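Side-chain contacts in DUF871 domain-containing protein (Enterococcus faecalis, PDB 2P0O), which is of unknown function but probably acts as a 6-phospho-N-acetylmuramidase, hydrolysing N-acetylmuramic acid 6-phosphate disaccharides during peptidoglycan recycling: residues Q50-L55 / E86-L91; A269-R274 / V324-D329. All coordinates share one frame; numbering follows the deposited sequence.

Contact 1 of 2, residues Q50-L55 / E86-L91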
loop_
_atom_site.group_PDB
_atom_site.type_symbol
_atom_site.label_atom_id
_atom_site.label_comp_id
_atom_site.label_asym_id
_atom_site.label_seq_id
_atom_site.Cartn_x
_atom_site.Cartn_y
_atom_site.Cartn_z
ATOM N N GLN A 50 -1.484 24.781 15.957
ATOM C CA GLN A 50 -1.982 25.409 14.737
ATOM C C GLN A 50 -1.754 24.534 13.508
ATOM O O GLN A 50 -2.574 24.511 12.594
ATOM C CB GLN A 50 -1.436 26.799 14.474
ATOM C CG GLN A 50 -2.424 27.640 13.654
ATOM C CD GLN A 50 -1.799 28.408 12.457
ATOM O OE1 GLN A 50 -1.760 29.680 12.451
ATOM N NE2 GLN A 50 -1.320 27.641 11.423
ATOM N N ARG A 51 -0.644 23.784 13.509
ATOM C CA ARG A 51 -0.374 22.780 12.467
ATOM C C ARG A 51 -1.477 21.709 12.395
ATOM O O ARG A 51 -1.911 21.305 11.320
ATOM C CB ARG A 51 1.002 22.129 12.678
ATOM C CG ARG A 51 2.149 22.972 12.121
ATOM C CD ARG A 51 3.505 22.375 12.388
ATOM N NE ARG A 51 4.522 23.423 12.348
ATOM C CZ ARG A 51 5.829 23.238 12.534
ATOM N NH1 ARG A 51 6.328 22.030 12.773
ATOM N NH2 ARG A 51 6.647 24.279 12.475
ATOM N N LEU A 52 -1.921 21.239 13.555
ATOM C CA LEU A 52 -2.983 20.238 13.645
ATOM C C LEU A 52 -4.307 20.823 13.233
ATOM O O LEU A 52 -5.085 20.126 12.597
ATOM C CB LEU A 52 -3.072 19.666 15.061
ATOM C CG LEU A 52 -3.701 18.256 15.338
ATOM C CD1 LEU A 52 -3.000 17.113 14.580
ATOM C CD2 LEU A 52 -3.700 17.948 16.837
ATOM N N THR A 53 -4.564 22.134 13.589
ATOM C CA THR A 53 -5.748 22.837 13.162
ATOM C C THR A 53 -5.752 22.980 11.640
ATOM O O THR A 53 -6.805 22.862 11.016
ATOM C CB THR A 53 -5.945 24.228 13.888
ATOM O OG1 THR A 53 -5.838 24.012 15.325
ATOM C CG2 THR A 53 -7.336 24.839 13.536
ATOM N N ASP A 54 -4.587 23.242 11.030
ATOM C CA ASP A 54 -4.455 23.318 9.504
ATOM C C ASP A 54 -4.720 21.945 8.853
ATOM O O ASP A 54 -5.396 21.864 7.806
ATOM C CB ASP A 54 -3.054 23.769 9.072
ATOM C CG ASP A 54 -2.693 25.155 9.561
ATOM O OD1 ASP A 54 -3.571 26.085 9.551
ATOM O OD2 ASP A 54 -1.499 25.320 9.956
ATOM N N LEU A 55 -4.185 20.882 9.452
ATOM C CA LEU A 55 -4.322 19.538 8.854
ATOM C C LEU A 55 -5.771 19.009 8.928
ATOM O O LEU A 55 -6.317 18.505 7.934
ATOM C CB LEU A 55 -3.328 18.520 9.474
ATOM C CG LEU A 55 -3.508 17.049 9.019
ATOM C CD1 LEU A 55 -3.254 16.911 7.539
ATOM C CD2 LEU A 55 -2.656 16.029 9.796
ATOM N N GLU A 86 -14.322 17.111 22.657
ATOM C CA GLU A 86 -15.093 17.865 21.649
ATOM C C GLU A 86 -14.284 18.815 20.716
ATOM O O GLU A 86 -14.389 18.735 19.476
ATOM C CB GLU A 86 -16.288 18.564 22.301
ATOM C CG GLU A 86 -17.423 17.657 22.640
ATOM C CD GLU A 86 -17.190 16.839 24.145
ATOM O OE1 GLU A 86 -17.670 17.577 25.180
ATOM O OE2 GLU A 86 -16.420 15.621 24.036
ATOM N N PRO A 87 -13.421 19.649 21.301
ATOM C CA PRO A 87 -12.516 20.455 20.514
ATOM C C PRO A 87 -11.670 19.662 19.483
ATOM O O PRO A 87 -11.582 20.058 18.300
ATOM C CB PRO A 87 -11.596 21.065 21.584
ATOM C CG PRO A 87 -12.462 21.173 22.773
ATOM C CD PRO A 87 -13.265 19.911 22.762
ATOM N N LEU A 88 -11.075 18.554 19.914
ATOM C CA LEU A 88 -10.265 17.721 19.001
ATOM C C LEU A 88 -11.081 17.128 17.860
ATOM O O LEU A 88 -10.585 17.001 16.693
ATOM C CB LEU A 88 -9.589 16.582 19.758
ATOM C CG LEU A 88 -8.106 16.855 20.117
ATOM C CD1 LEU A 88 -7.621 15.900 21.213
ATOM C CD2 LEU A 88 -7.222 16.764 18.852
ATOM N N ILE A 89 -12.321 16.740 18.208
ATOM C CA ILE A 89 -13.233 16.200 17.205
ATOM C C ILE A 89 -13.625 17.330 16.256
ATOM O O ILE A 89 -13.619 17.141 15.036
ATOM C CB ILE A 89 -14.461 15.509 17.857
ATOM C CG1 ILE A 89 -14.037 14.164 18.466
ATOM C CG2 ILE A 89 -15.607 15.313 16.831
ATOM C CD1 ILE A 89 -14.857 13.742 19.684
ATOM N N GLU A 90 -13.915 18.501 16.834
ATOM C CA GLU A 90 -14.218 19.716 16.074
ATOM C C GLU A 90 -13.101 20.074 15.096
ATOM O O GLU A 90 -13.398 20.550 14.002
ATOM C CB GLU A 90 -14.547 20.898 17.025
ATOM C CG GLU A 90 -14.385 22.319 16.426
ATOM C CD GLU A 90 -15.658 22.853 15.744
ATOM O OE1 GLU A 90 -16.691 23.141 16.526
ATOM O OE2 GLU A 90 -15.601 23.003 14.437
ATOM N N LEU A 91 -11.796 19.761 15.551
ATOM C CA LEU A 91 -10.648 20.026 14.672
ATOM C C LEU A 91 -10.632 19.193 13.387
ATOM O O LEU A 91 -10.145 19.658 12.352
ATOM C CB LEU A 91 -9.335 19.749 15.413
ATOM C CG LEU A 91 -8.485 20.906 15.997
ATOM C CD1 LEU A 91 -9.051 21.356 17.352
ATOM C CD2 LEU A 91 -7.011 20.444 16.104
HETATM O O HOH W 1 -8.926 21.894 12.164
#

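Contact 2 of 2, residues A269-R274 / V324-D329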
loop_
_atom_site.group_PDB
_atom_site.type_symbol
_atom_site.label_atom_id
_atom_site.label_comp_id
_atom_site.label_asym_id
_atom_site.label_seq_id
_atom_site.Cartn_x
_atom_site.Cartn_y
_atom_site.Cartn_z
ATOM N N ALA A 269 -2.286 -20.524 -14.647
ATOM C CA ALA A 269 -1.140 -21.411 -14.672
ATOM C C ALA A 269 -0.233 -21.161 -13.470
ATOM O O ALA A 269 -0.111 -20.021 -13.000
ATOM C CB ALA A 269 -0.369 -21.170 -15.959
ATOM N N ARG A 270 0.452 -22.206 -13.013
ATOM C CA ARG A 270 1.458 -22.071 -11.976
ATOM C C ARG A 270 2.594 -21.180 -12.492
ATOM O O ARG A 270 3.026 -20.272 -11.809
ATOM C CB ARG A 270 2.017 -23.466 -11.616
ATOM C CG ARG A 270 2.927 -23.483 -10.400
ATOM C CD ARG A 270 3.546 -24.855 -10.225
ATOM N NE ARG A 270 4.348 -25.194 -11.400
ATOM C CZ ARG A 270 5.008 -26.336 -11.535
ATOM N NH1 ARG A 270 5.708 -26.557 -12.628
ATOM N NH2 ARG A 270 4.973 -27.251 -10.575
ATOM N N ASP A 271 3.060 -21.449 -13.713
ATOM C CA ASP A 271 4.363 -20.973 -14.175
ATOM C C ASP A 271 4.339 -19.618 -14.880
ATOM O O ASP A 271 5.392 -18.965 -14.993
ATOM C CB ASP A 271 4.946 -21.972 -15.185
ATOM C CG ASP A 271 5.347 -23.268 -14.560
ATOM O OD1 ASP A 271 5.605 -23.288 -13.343
ATOM O OD2 ASP A 271 5.429 -24.268 -15.317
ATOM N N VAL A 272 3.169 -19.253 -15.417
ATOM C CA VAL A 272 3.043 -18.144 -16.366
ATOM C C VAL A 272 1.718 -17.437 -16.165
ATOM O O VAL A 272 0.736 -18.024 -15.686
ATOM C CB VAL A 272 3.094 -18.618 -17.861
ATOM C CG1 VAL A 272 4.491 -19.173 -18.263
ATOM C CG2 VAL A 272 2.012 -19.656 -18.170
ATOM N N LEU A 273 1.695 -16.169 -16.531
ATOM C CA LEU A 273 0.447 -15.468 -16.793
ATOM C C LEU A 273 0.101 -15.755 -18.257
ATOM O O LEU A 273 0.989 -15.738 -19.115
ATOM C CB LEU A 273 0.628 -13.949 -16.594
ATOM C CG LEU A 273 0.799 -13.449 -15.166
ATOM C CD1 LEU A 273 0.924 -11.905 -15.132
ATOM C CD2 LEU A 273 -0.351 -13.931 -14.194
ATOM N N ARG A 274 -1.157 -16.038 -18.546
ATOM C CA ARG A 274 -1.556 -16.341 -19.931
ATOM C C ARG A 274 -2.589 -15.360 -20.436
ATOM O O ARG A 274 -3.690 -15.251 -19.867
ATOM C CB ARG A 274 -2.126 -17.766 -20.091
ATOM C CG ARG A 274 -1.266 -18.896 -19.585
ATOM C CD ARG A 274 -2.032 -20.228 -19.714
ATOM N NE ARG A 274 -2.228 -20.605 -21.135
ATOM C CZ ARG A 274 -3.034 -21.582 -21.556
ATOM N NH1 ARG A 274 -3.113 -21.870 -22.862
ATOM N NH2 ARG A 274 -3.715 -22.309 -20.681
ATOM N N VAL A 324 8.004 -17.634 -13.022
ATOM C CA VAL A 324 9.172 -18.342 -12.525
ATOM C C VAL A 324 10.214 -18.381 -13.675
ATOM O O VAL A 324 9.880 -18.099 -14.810
ATOM C CB VAL A 324 8.793 -19.798 -12.084
ATOM C CG1 VAL A 324 7.676 -19.798 -11.031
ATOM C CG2 VAL A 324 8.316 -20.653 -13.281
ATOM N N ASP A 325 11.464 -18.750 -13.381
ATOM C CA ASP A 325 12.484 -18.931 -14.417
ATOM C C ASP A 325 12.148 -20.160 -15.253
ATOM O O ASP A 325 12.080 -21.287 -14.733
ATOM C CB ASP A 325 13.866 -19.112 -13.785
ATOM C CG ASP A 325 14.402 -17.841 -13.149
ATOM O OD1 ASP A 325 13.746 -16.771 -13.241
ATOM O OD2 ASP A 325 15.500 -17.908 -12.540
ATOM N N LEU A 326 11.947 -19.944 -16.547
ATOM C CA LEU A 326 11.717 -21.033 -17.490
ATOM C C LEU A 326 12.870 -21.139 -18.491
ATOM O O LEU A 326 13.513 -20.146 -18.847
ATOM C CB LEU A 326 10.354 -20.891 -18.189
ATOM C CG LEU A 326 9.127 -21.250 -17.329
ATOM C CD1 LEU A 326 7.811 -21.051 -18.088
ATOM C CD2 LEU A 326 9.204 -22.716 -16.901
ATOM N N PRO A 327 13.162 -22.367 -18.933
ATOM C CA PRO A 327 14.265 -22.486 -19.864
ATOM C C PRO A 327 13.871 -22.054 -21.305
ATOM O O PRO A 327 12.676 -21.884 -21.607
ATOM C CB PRO A 327 14.611 -23.972 -19.775
ATOM C CG PRO A 327 13.254 -24.648 -19.472
ATOM C CD PRO A 327 12.517 -23.664 -18.617
ATOM N N LYS A 328 14.881 -21.840 -22.149
ATOM C CA LYS A 328 14.759 -21.638 -23.600
ATOM C C LYS A 328 13.814 -22.656 -24.253
ATOM O O LYS A 328 13.885 -23.848 -23.948
ATOM C CB LYS A 328 16.158 -21.844 -24.202
ATOM C CG LYS A 328 16.302 -21.536 -25.673
ATOM C CD LYS A 328 17.042 -22.630 -26.437
ATOM C CE LYS A 328 18.512 -22.731 -26.048
ATOM N NZ LYS A 328 19.297 -21.544 -26.490
ATOM N N ASP A 329 12.960 -22.191 -25.169
ATOM C CA ASP A 329 12.075 -23.058 -25.957
ATOM C C ASP A 329 12.032 -22.512 -27.400
ATOM O O ASP A 329 11.608 -21.372 -27.619
ATOM C CB ASP A 329 10.677 -23.090 -25.299
ATOM C CG ASP A 329 9.718 -24.105 -25.939
ATOM O OD1 ASP A 329 9.671 -24.224 -27.179
ATOM O OD2 ASP A 329 8.946 -24.760 -25.196
#

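Contact 1 of 2, residues Q50-L55 / E86-L91
Leu52, Thr53, Leu88 and Leu91 make the contact, and none of the four carries a flat side chain, so no stacked face or ring edge takes part; methyl groups and one hydroxyl do the touching. Leu91 is the central piece. Its side chain leaves the backbone toward the 50-55 helix, and its CD2 lies 4.0 Å from Leu52 CG, the two side chains crossing at about a right angle. The same CD2 methyl sits 3.8 Å from Thr53 OG1. With chi1 at -51°, Thr53 turns that hydroxyl beside its own backbone N, where it hydrogen-bonds to Arg49 O, one turn earlier; toward Leu91 it therefore offers only a van der Waals contact. Farther inward, Leu52 CD2 approaches Leu88 CD2 at 4.2 Å, a methyl-to-methyl touch. Leu52 also rests on Val68 of strand 65-70, and Phe80 touches both Leu88 and Leu91.

Between 50-55 and 86-91 the polar link is a water, which donates to Thr53 O and to Leu91 O, each at 2.6 Å. Farther along helix 48-62, Lys60 NZ bonds directly to Glu90 O.

The short axes approach to 10.1 Å at 50°, a spacing in keeping with successive outer helices of a TIM barrel. The chemistry thus divides: leucine methyls meet on the buried side, the water takes up the Thr53 and Leu91 carbonyls, and the Thr53 hydroxyl is already engaged by Arg49 O.

Contact 2 of 2, residues A269-R274 / V324-D329
The apolar contact pairs Val272 with Leu326: Val272 CG1 meets Leu326 CD1 at 3.8 Å, the side chains crossing at about a right angle. Val272 also touches Gln320 and Thr322 of strand 319-322.

Asp271 adds van der Waals contacts of its CB and carboxylate. Leu326 CD1 lies 4.2 Å from Asp271 CB, so one methyl bears on two consecutive residues. Val324 brings its CG2, which its chi1 of -56° places between backbone N and carbonyl carbon; it reaches Asp271 OD1 at 3.8 Å, a methyl against a carboxylate oxygen.

No salt bridge crosses between the two segments; that of Arg270 and Asp271 lies within 269-274. Arg270 NE donates to Asp271 OD1 at 3.0 Å, with an N-H...O angle of 148°, and NH1 adds a weak bond to the same oxygen. NE comes from above the carboxylate plane, 42° out of it, while Asp271 CG lies in plane at the guanidinium edge.

Backbone contact is close but unbonded: Asp271 O and Val324 N are 3.5 Å apart. Backbone bonding of Leu273 with Val321 belongs to antiparallel strands 272-275 and 319-322; that of Asp271 with Leu323 lies just beyond their ends.

With no hydrogen bond between 269-274 and 324-329, Asp271 and Val272 carry the contact against the methyls of Val324 and Leu326. Arg270 would probably offset the charge of the partly exposed Asp271.

From the N terminus the chain first passes through the TIM barrel. Contact 1 closes a loop of 30 residues there, linking helix 48-62, which follows the second strand, to helix 86-91, which follows the third, across strand 65-70. The remaining barrel is completed before contact 2 begins. In the C-terminal part, of the cyclophilin-like clan, contact 2 closes a second loop of 49 residues. The loops follow in series, neither nesting nor crossing, and their centres are 54 Å apart on opposite sides of the chain's centre. Contact 1 joins two helices of the barrel; contact 2 joins the start of edge strand 272-275 to the loop between strands 319-322 and 332-337 of the C-terminal antiparallel sheet.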